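Local coordinates for insecticidal Delta-Endotoxin Cry8Ea1 (Bacillus Thuringiensis, PDB 3EB7), which is an insecticidal three-domain crystal toxin toxic to larvae of the beetle Holotrichia parallela, and probably kills by forming pores in midgut cell membranes, at residues A[16-20]-A[32-36]; A[175-180]-A[539-543]. All blocks are in the same frame, centred on the assembly; numbering follows the deposited sequence.

In the fold
Contact 1 lies within the helical domain, while contact 2 joins that domain to another. Contact 1 pairs two successive N-terminal helices, 2-20 and 26-40, mainly through methyl and methylene groups, including those of two threonines and a lysine. Contact 2 links helix 161-191 of the same helical domain to a loop of the C-terminal beta domain, 359 residues on, and adds an aromatic ring laid against the helix, a direct hydrogen bond and bridging waters. The centres of contact 1 and contact 2 lie 24 Å apart and their nearest atoms about 12 Å apart, so they do not touch. Helix 133-153 connects them: its residues meet Ile17 and Leu36 in contact 1 and Ile175 in contact 2.

Contact 1: residues A[16-20]-A[32-36]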
loop_
_atom_site.group_PDB
_atom_site.type_symbol
_atom_site.label_atom_id
_atom_site.label_comp_id
_atom_site.label_asym_id
_atom_site.label_seq_id
_atom_site.Cartn_x
_atom_site.Cartn_y
_atom_site.Cartn_z
ATOM N N THR A 16 6.448 10.684 -1.792
ATOM C CA THR A 16 7.519 11.426 -2.443
ATOM C C THR A 16 8.259 10.564 -3.466
ATOM O O THR A 16 8.500 10.988 -4.589
ATOM C CB THR A 16 8.556 11.908 -1.424
ATOM O OG1 THR A 16 7.924 12.805 -0.525
ATOM C CG2 THR A 16 9.672 12.658 -2.134
ATOM N N ILE A 17 8.663 9.372 -3.044
ATOM C CA ILE A 17 9.347 8.424 -3.924
ATOM C C ILE A 17 8.472 7.998 -5.135
ATOM O O ILE A 17 8.970 7.900 -6.258
ATOM C CB ILE A 17 9.867 7.212 -3.129
ATOM C CG1 ILE A 17 11.013 7.668 -2.213
ATOM C CG2 ILE A 17 10.311 6.109 -4.055
ATOM C CD1 ILE A 17 11.095 6.860 -0.909
ATOM N N LEU A 18 7.183 7.786 -4.906
ATOM C CA LEU A 18 6.293 7.390 -5.975
ATOM C C LEU A 18 6.301 8.450 -7.083
ATOM O O LEU A 18 6.173 8.118 -8.260
ATOM C CB LEU A 18 4.878 7.172 -5.404
ATOM C CG LEU A 18 4.027 5.907 -5.618
ATOM C CD1 LEU A 18 4.775 4.670 -6.015
ATOM C CD2 LEU A 18 3.172 5.639 -4.381
ATOM N N GLY A 19 6.485 9.722 -6.713
ATOM C CA GLY A 19 6.530 10.839 -7.670
ATOM C C GLY A 19 7.818 10.930 -8.477
ATOM O O GLY A 19 7.850 11.573 -9.547
ATOM N N LYS A 20 8.886 10.293 -7.980
ATOM C CA LYS A 20 10.179 10.264 -8.672
ATOM C C LYS A 20 10.584 8.883 -9.237
ATOM O O LYS A 20 11.723 8.678 -9.671
ATOM C CB LYS A 20 11.294 10.738 -7.720
ATOM C CG LYS A 20 11.192 12.185 -7.167
ATOM C CD LYS A 20 11.036 13.239 -8.240
ATOM C CE LYS A 20 10.864 14.661 -7.642
ATOM N NZ LYS A 20 12.098 15.119 -6.953
ATOM N N LEU A 32 14.970 15.136 -4.337
ATOM C CA LEU A 32 14.466 13.993 -3.597
ATOM C C LEU A 32 15.235 13.773 -2.286
ATOM O O LEU A 32 14.626 13.650 -1.238
ATOM C CB LEU A 32 14.553 12.741 -4.490
ATOM C CG LEU A 32 14.287 11.357 -3.893
ATOM C CD1 LEU A 32 12.897 11.295 -3.199
ATOM C CD2 LEU A 32 14.388 10.314 -5.004
ATOM N N TYR A 33 16.558 13.698 -2.359
ATOM C CA TYR A 33 17.439 13.590 -1.178
ATOM C C TYR A 33 17.242 14.734 -0.200
ATOM O O TYR A 33 17.262 14.541 1.022
ATOM C CB TYR A 33 18.922 13.540 -1.580
ATOM C CG TYR A 33 19.405 12.152 -1.883
ATOM C CD1 TYR A 33 19.848 11.792 -3.161
ATOM C CD2 TYR A 33 19.386 11.183 -0.902
ATOM C CE1 TYR A 33 20.272 10.492 -3.448
ATOM C CE2 TYR A 33 19.807 9.888 -1.168
ATOM C CZ TYR A 33 20.243 9.547 -2.443
ATOM O OH TYR A 33 20.656 8.251 -2.637
ATOM N N SER A 34 17.064 15.931 -0.746
ATOM C CA SER A 34 16.735 17.087 0.075
ATOM C C SER A 34 15.453 16.878 0.937
ATOM O O SER A 34 15.437 17.130 2.149
ATOM C CB SER A 34 16.589 18.312 -0.809
ATOM O OG SER A 34 16.389 19.402 0.054
ATOM N N THR A 35 14.396 16.403 0.290
ATOM C CA THR A 35 13.154 16.043 0.958
ATOM C C THR A 35 13.360 14.885 1.932
ATOM O O THR A 35 12.960 15.005 3.077
ATOM C CB THR A 35 12.037 15.761 -0.077
ATOM O OG1 THR A 35 11.779 16.966 -0.794
ATOM C CG2 THR A 35 10.768 15.309 0.568
ATOM N N LEU A 36 14.002 13.799 1.497
ATOM C CA LEU A 36 14.226 12.620 2.359
ATOM C C LEU A 36 14.998 12.949 3.626
ATOM O O LEU A 36 14.601 12.543 4.721
ATOM C CB LEU A 36 14.976 11.535 1.610
ATOM C CG LEU A 36 14.289 10.381 0.845
ATOM C CD1 LEU A 36 12.798 10.616 0.447
ATOM C CD2 LEU A 36 15.160 10.053 -0.379
#
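Leu32 is the hub of this helix pair: its two methyls reach different residues of segment 16-20. CD1 lies 3.7 Å from CG2 of Thr16 and 4.2 Å from CG1 of Ile17, whereas CD2 is directed at the aliphatic root of Lys20, 4.1 Å from its CB. With CG of Leu32 opposite the backbone nitrogen (chi1 171°), the branched end extends across the space between the helices and fits among Thr16, Ile17 and Lys20. Deeper in, Ile17 turns its CD1 toward CD1 of Leu36, a looser meeting at 4.3 Å, and helix 133-153 closes over both through Asn141 and Leu145.

The two segments run almost exactly antiparallel, at 173°, as expected of successive helices joined by a short turn. Together they form a helical hairpin at the start of the N-terminal domain, the helical bundle to which pore formation is ascribed in three-domain Cry toxins. An axis separation of 10.9 Å is wide for a helix pair, and it is bridged by side chains rather than by close backbones; even the nearest CA atoms, those of Thr16 and Leu32, stay 7.5 Å apart.

Toward the more open side the character changes. Thr16 and Thr35 reach toward each other methyl first, their CG2 atoms 3.9 Å apart. In each, CG2 stands opposite the backbone nitrogen, while the hydroxyl serves its own helix: OG1 of Thr16 bonds to the carbonyl of Ser12, and OG1 of Thr35 weakly to that of Ser31. Lys20 curls its chain past the start of segment 32-36, where NZ makes a hydrogen bond with the carbonyl of Pro28 and a weak one with the hydroxyl of Ser31.

Contact 2: residues A[175-180]-A[539-543]; sequences IAQYSD and LKYEN
Tyr541 lays its ring against helix segment 175-180, and three helix residues meet it along its length. Ile175 comes over one face: its CG2 methyl sits 4.0 Å from the ring centroid and 27° off the ring normal, a CH-pi contact shifted toward the phenol end, where CZ is 3.6 Å away. Ala176 and Ser179 approach obliquely at the two delta carbons, CB of Ala176 beside CD2 and OG of Ser179 beside CD1. With CG of Tyr541 opposite the backbone nitrogen (chi1 -176°), the ring extends toward Ile175 while the N-H is directed at Asp180.

There the contact turns polar. Tyr541 N donates to OD1 of Asp180 at 2.9 Å and a nearly straight 171°, and OD1 accepts on its syn lone pair, the side of the other oxygen. The same oxygen also bonds to the hydroxyl of Tyr470, while OD2 accepts from a water that in turn takes the N-H of Glu542, so one carboxylate binds two consecutive backbone amides, one of them through water. This multiple grip probably stabilises the charged form of Asp180. The side chains of Lys540 and Asp180 cross at about a right angle, CG of Lys540 3.5 Å from OD2 of Asp180, but the ammonium forms no salt bridge here: NZ is 5.3 Å from OD1 and reaches the carbonyl of Asp180 through a second water. The hydroxyl of Ser179 turns back to the carbonyl of Ile175, one turn earlier in the helix.

This is an interdomain contact, docking helix 161-191 of the helical domain against the loop between strands 520-527 and 545-548 in the C-terminal beta domain. Ile175 also touches Leu144 of helix 133-153, while Tyr541 meets Pro223 and, on strand 498-507, Arg504.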
loop_
_atom_site.group_PDB
_atom_site.type_symbol
_atom_site.label_atom_id
_atom_site.label_comp_id
_atom_site.label_asym_id
_atom_site.label_seq_id
_atom_site.Cartn_x
_atom_site.Cartn_y
_atom_site.Cartn_z
ATOM N N ILE A 175 17.929 -5.955 -2.833
ATOM C CA ILE A 175 16.494 -5.885 -3.063
ATOM C C ILE A 175 15.824 -7.156 -2.561
ATOM O O ILE A 175 14.862 -7.093 -1.781
ATOM C CB ILE A 175 16.103 -5.665 -4.543
ATOM C CG1 ILE A 175 16.563 -4.288 -5.030
ATOM C CG2 ILE A 175 14.562 -5.830 -4.748
ATOM C CD1 ILE A 175 16.537 -4.149 -6.549
ATOM N N ALA A 176 16.337 -8.305 -3.008
ATOM C CA ALA A 176 15.834 -9.625 -2.570
ATOM C C ALA A 176 15.898 -9.795 -1.070
ATOM O O ALA A 176 14.896 -10.104 -0.439
ATOM C CB ALA A 176 16.593 -10.770 -3.269
ATOM N N GLN A 177 17.070 -9.594 -0.493
ATOM C CA GLN A 177 17.266 -9.818 0.945
ATOM C C GLN A 177 16.404 -8.893 1.827
ATOM O O GLN A 177 15.765 -9.363 2.749
ATOM C CB GLN A 177 18.754 -9.689 1.303
ATOM C CG GLN A 177 18.983 -9.523 2.811
ATOM C CD GLN A 177 20.459 -9.369 3.244
ATOM O OE1 GLN A 177 21.361 -10.034 2.716
ATOM N NE2 GLN A 177 20.696 -8.483 4.221
ATOM N N TYR A 178 16.399 -7.589 1.537
ATOM C CA TYR A 178 15.587 -6.611 2.270
ATOM C C TYR A 178 14.090 -6.862 2.074
ATOM O O TYR A 178 13.328 -6.712 3.001
ATOM C CB TYR A 178 15.925 -5.156 1.860
ATOM C CG TYR A 178 17.353 -4.668 2.167
ATOM C CD1 TYR A 178 17.891 -3.574 1.490
ATOM C CD2 TYR A 178 18.150 -5.303 3.111
ATOM C CE1 TYR A 178 19.181 -3.126 1.743
ATOM C CE2 TYR A 178 19.449 -4.876 3.381
ATOM C CZ TYR A 178 19.967 -3.784 2.703
ATOM O OH TYR A 178 21.251 -3.338 2.993
ATOM N N SER A 179 13.660 -7.239 0.871
ATOM C CA SER A 179 12.254 -7.548 0.673
ATOM C C SER A 179 11.864 -8.739 1.544
ATOM O O SER A 179 10.855 -8.699 2.250
ATOM C CB SER A 179 11.935 -7.820 -0.801
ATOM O OG SER A 179 12.268 -6.721 -1.628
ATOM N N ASP A 180 12.689 -9.777 1.526
ATOM C CA ASP A 180 12.385 -11.034 2.237
ATOM C C ASP A 180 12.309 -10.831 3.742
ATOM O O ASP A 180 11.364 -11.287 4.381
ATOM C CB ASP A 180 13.420 -12.110 1.871
ATOM C CG ASP A 180 13.162 -12.727 0.486
ATOM O OD1 ASP A 180 12.039 -12.562 -0.078
ATOM O OD2 ASP A 180 14.079 -13.422 -0.034
ATOM N N LEU A 539 7.049 -18.769 -0.825
ATOM C CA LEU A 539 7.552 -18.004 -1.982
ATOM C C LEU A 539 8.381 -16.824 -1.507
ATOM O O LEU A 539 8.058 -16.211 -0.522
ATOM C CB LEU A 539 6.431 -17.542 -2.925
ATOM C CG LEU A 539 5.538 -18.663 -3.448
ATOM C CD1 LEU A 539 4.446 -18.160 -4.435
ATOM C CD2 LEU A 539 6.373 -19.816 -4.067
ATOM N N LYS A 540 9.455 -16.528 -2.211
ATOM C CA LYS A 540 10.346 -15.429 -1.865
ATOM C C LYS A 540 10.481 -14.444 -3.004
ATOM O O LYS A 540 9.987 -14.699 -4.103
ATOM C CB LYS A 540 11.700 -15.983 -1.459
ATOM C CG LYS A 540 11.852 -16.057 0.065
ATOM C CD LYS A 540 11.353 -17.325 0.638
ATOM C CE LYS A 540 11.770 -17.457 2.107
ATOM N NZ LYS A 540 10.921 -16.729 3.081
ATOM N N TYR A 541 11.147 -13.321 -2.757
ATOM C CA TYR A 541 11.380 -12.324 -3.799
ATOM C C TYR A 541 11.889 -12.928 -5.127
ATOM O O TYR A 541 11.328 -12.643 -6.171
ATOM C CB TYR A 541 12.335 -11.214 -3.333
ATOM C CG TYR A 541 12.459 -10.167 -4.400
ATOM C CD1 TYR A 541 11.482 -9.169 -4.539
ATOM C CD2 TYR A 541 13.492 -10.228 -5.350
ATOM C CE1 TYR A 541 11.551 -8.220 -5.583
ATOM C CE2 TYR A 541 13.579 -9.296 -6.400
ATOM C CZ TYR A 541 12.602 -8.291 -6.498
ATOM O OH TYR A 541 12.694 -7.350 -7.496
ATOM N N GLU A 542 12.941 -13.756 -5.061
ATOM C CA GLU A 542 13.565 -14.405 -6.245
ATOM C C GLU A 542 12.632 -15.290 -7.125
ATOM O O GLU A 542 12.937 -15.539 -8.293
ATOM C CB GLU A 542 14.767 -15.237 -5.815
ATOM C CG GLU A 542 14.376 -16.392 -4.897
ATOM C CD GLU A 542 15.530 -17.380 -4.643
ATOM O OE1 GLU A 542 15.247 -18.615 -4.604
ATOM O OE2 GLU A 542 16.713 -16.918 -4.505
ATOM N N ASN A 543 11.521 -15.755 -6.549
ATOM C CA ASN A 543 10.511 -16.500 -7.275
ATOM C C ASN A 543 9.631 -15.629 -8.177
ATOM O O ASN A 543 8.776 -16.148 -8.884
ATOM C CB ASN A 543 9.620 -17.288 -6.298
ATOM C CG ASN A 543 10.421 -18.266 -5.419
ATOM O OD1 ASN A 543 11.211 -19.078 -5.918
ATOM N ND2 ASN A 543 10.194 -18.203 -4.118
HETATM O O HOH W 1 14.708 -14.069 -2.602
HETATM O O HOH W 2 9.694 -14.003 3.657
#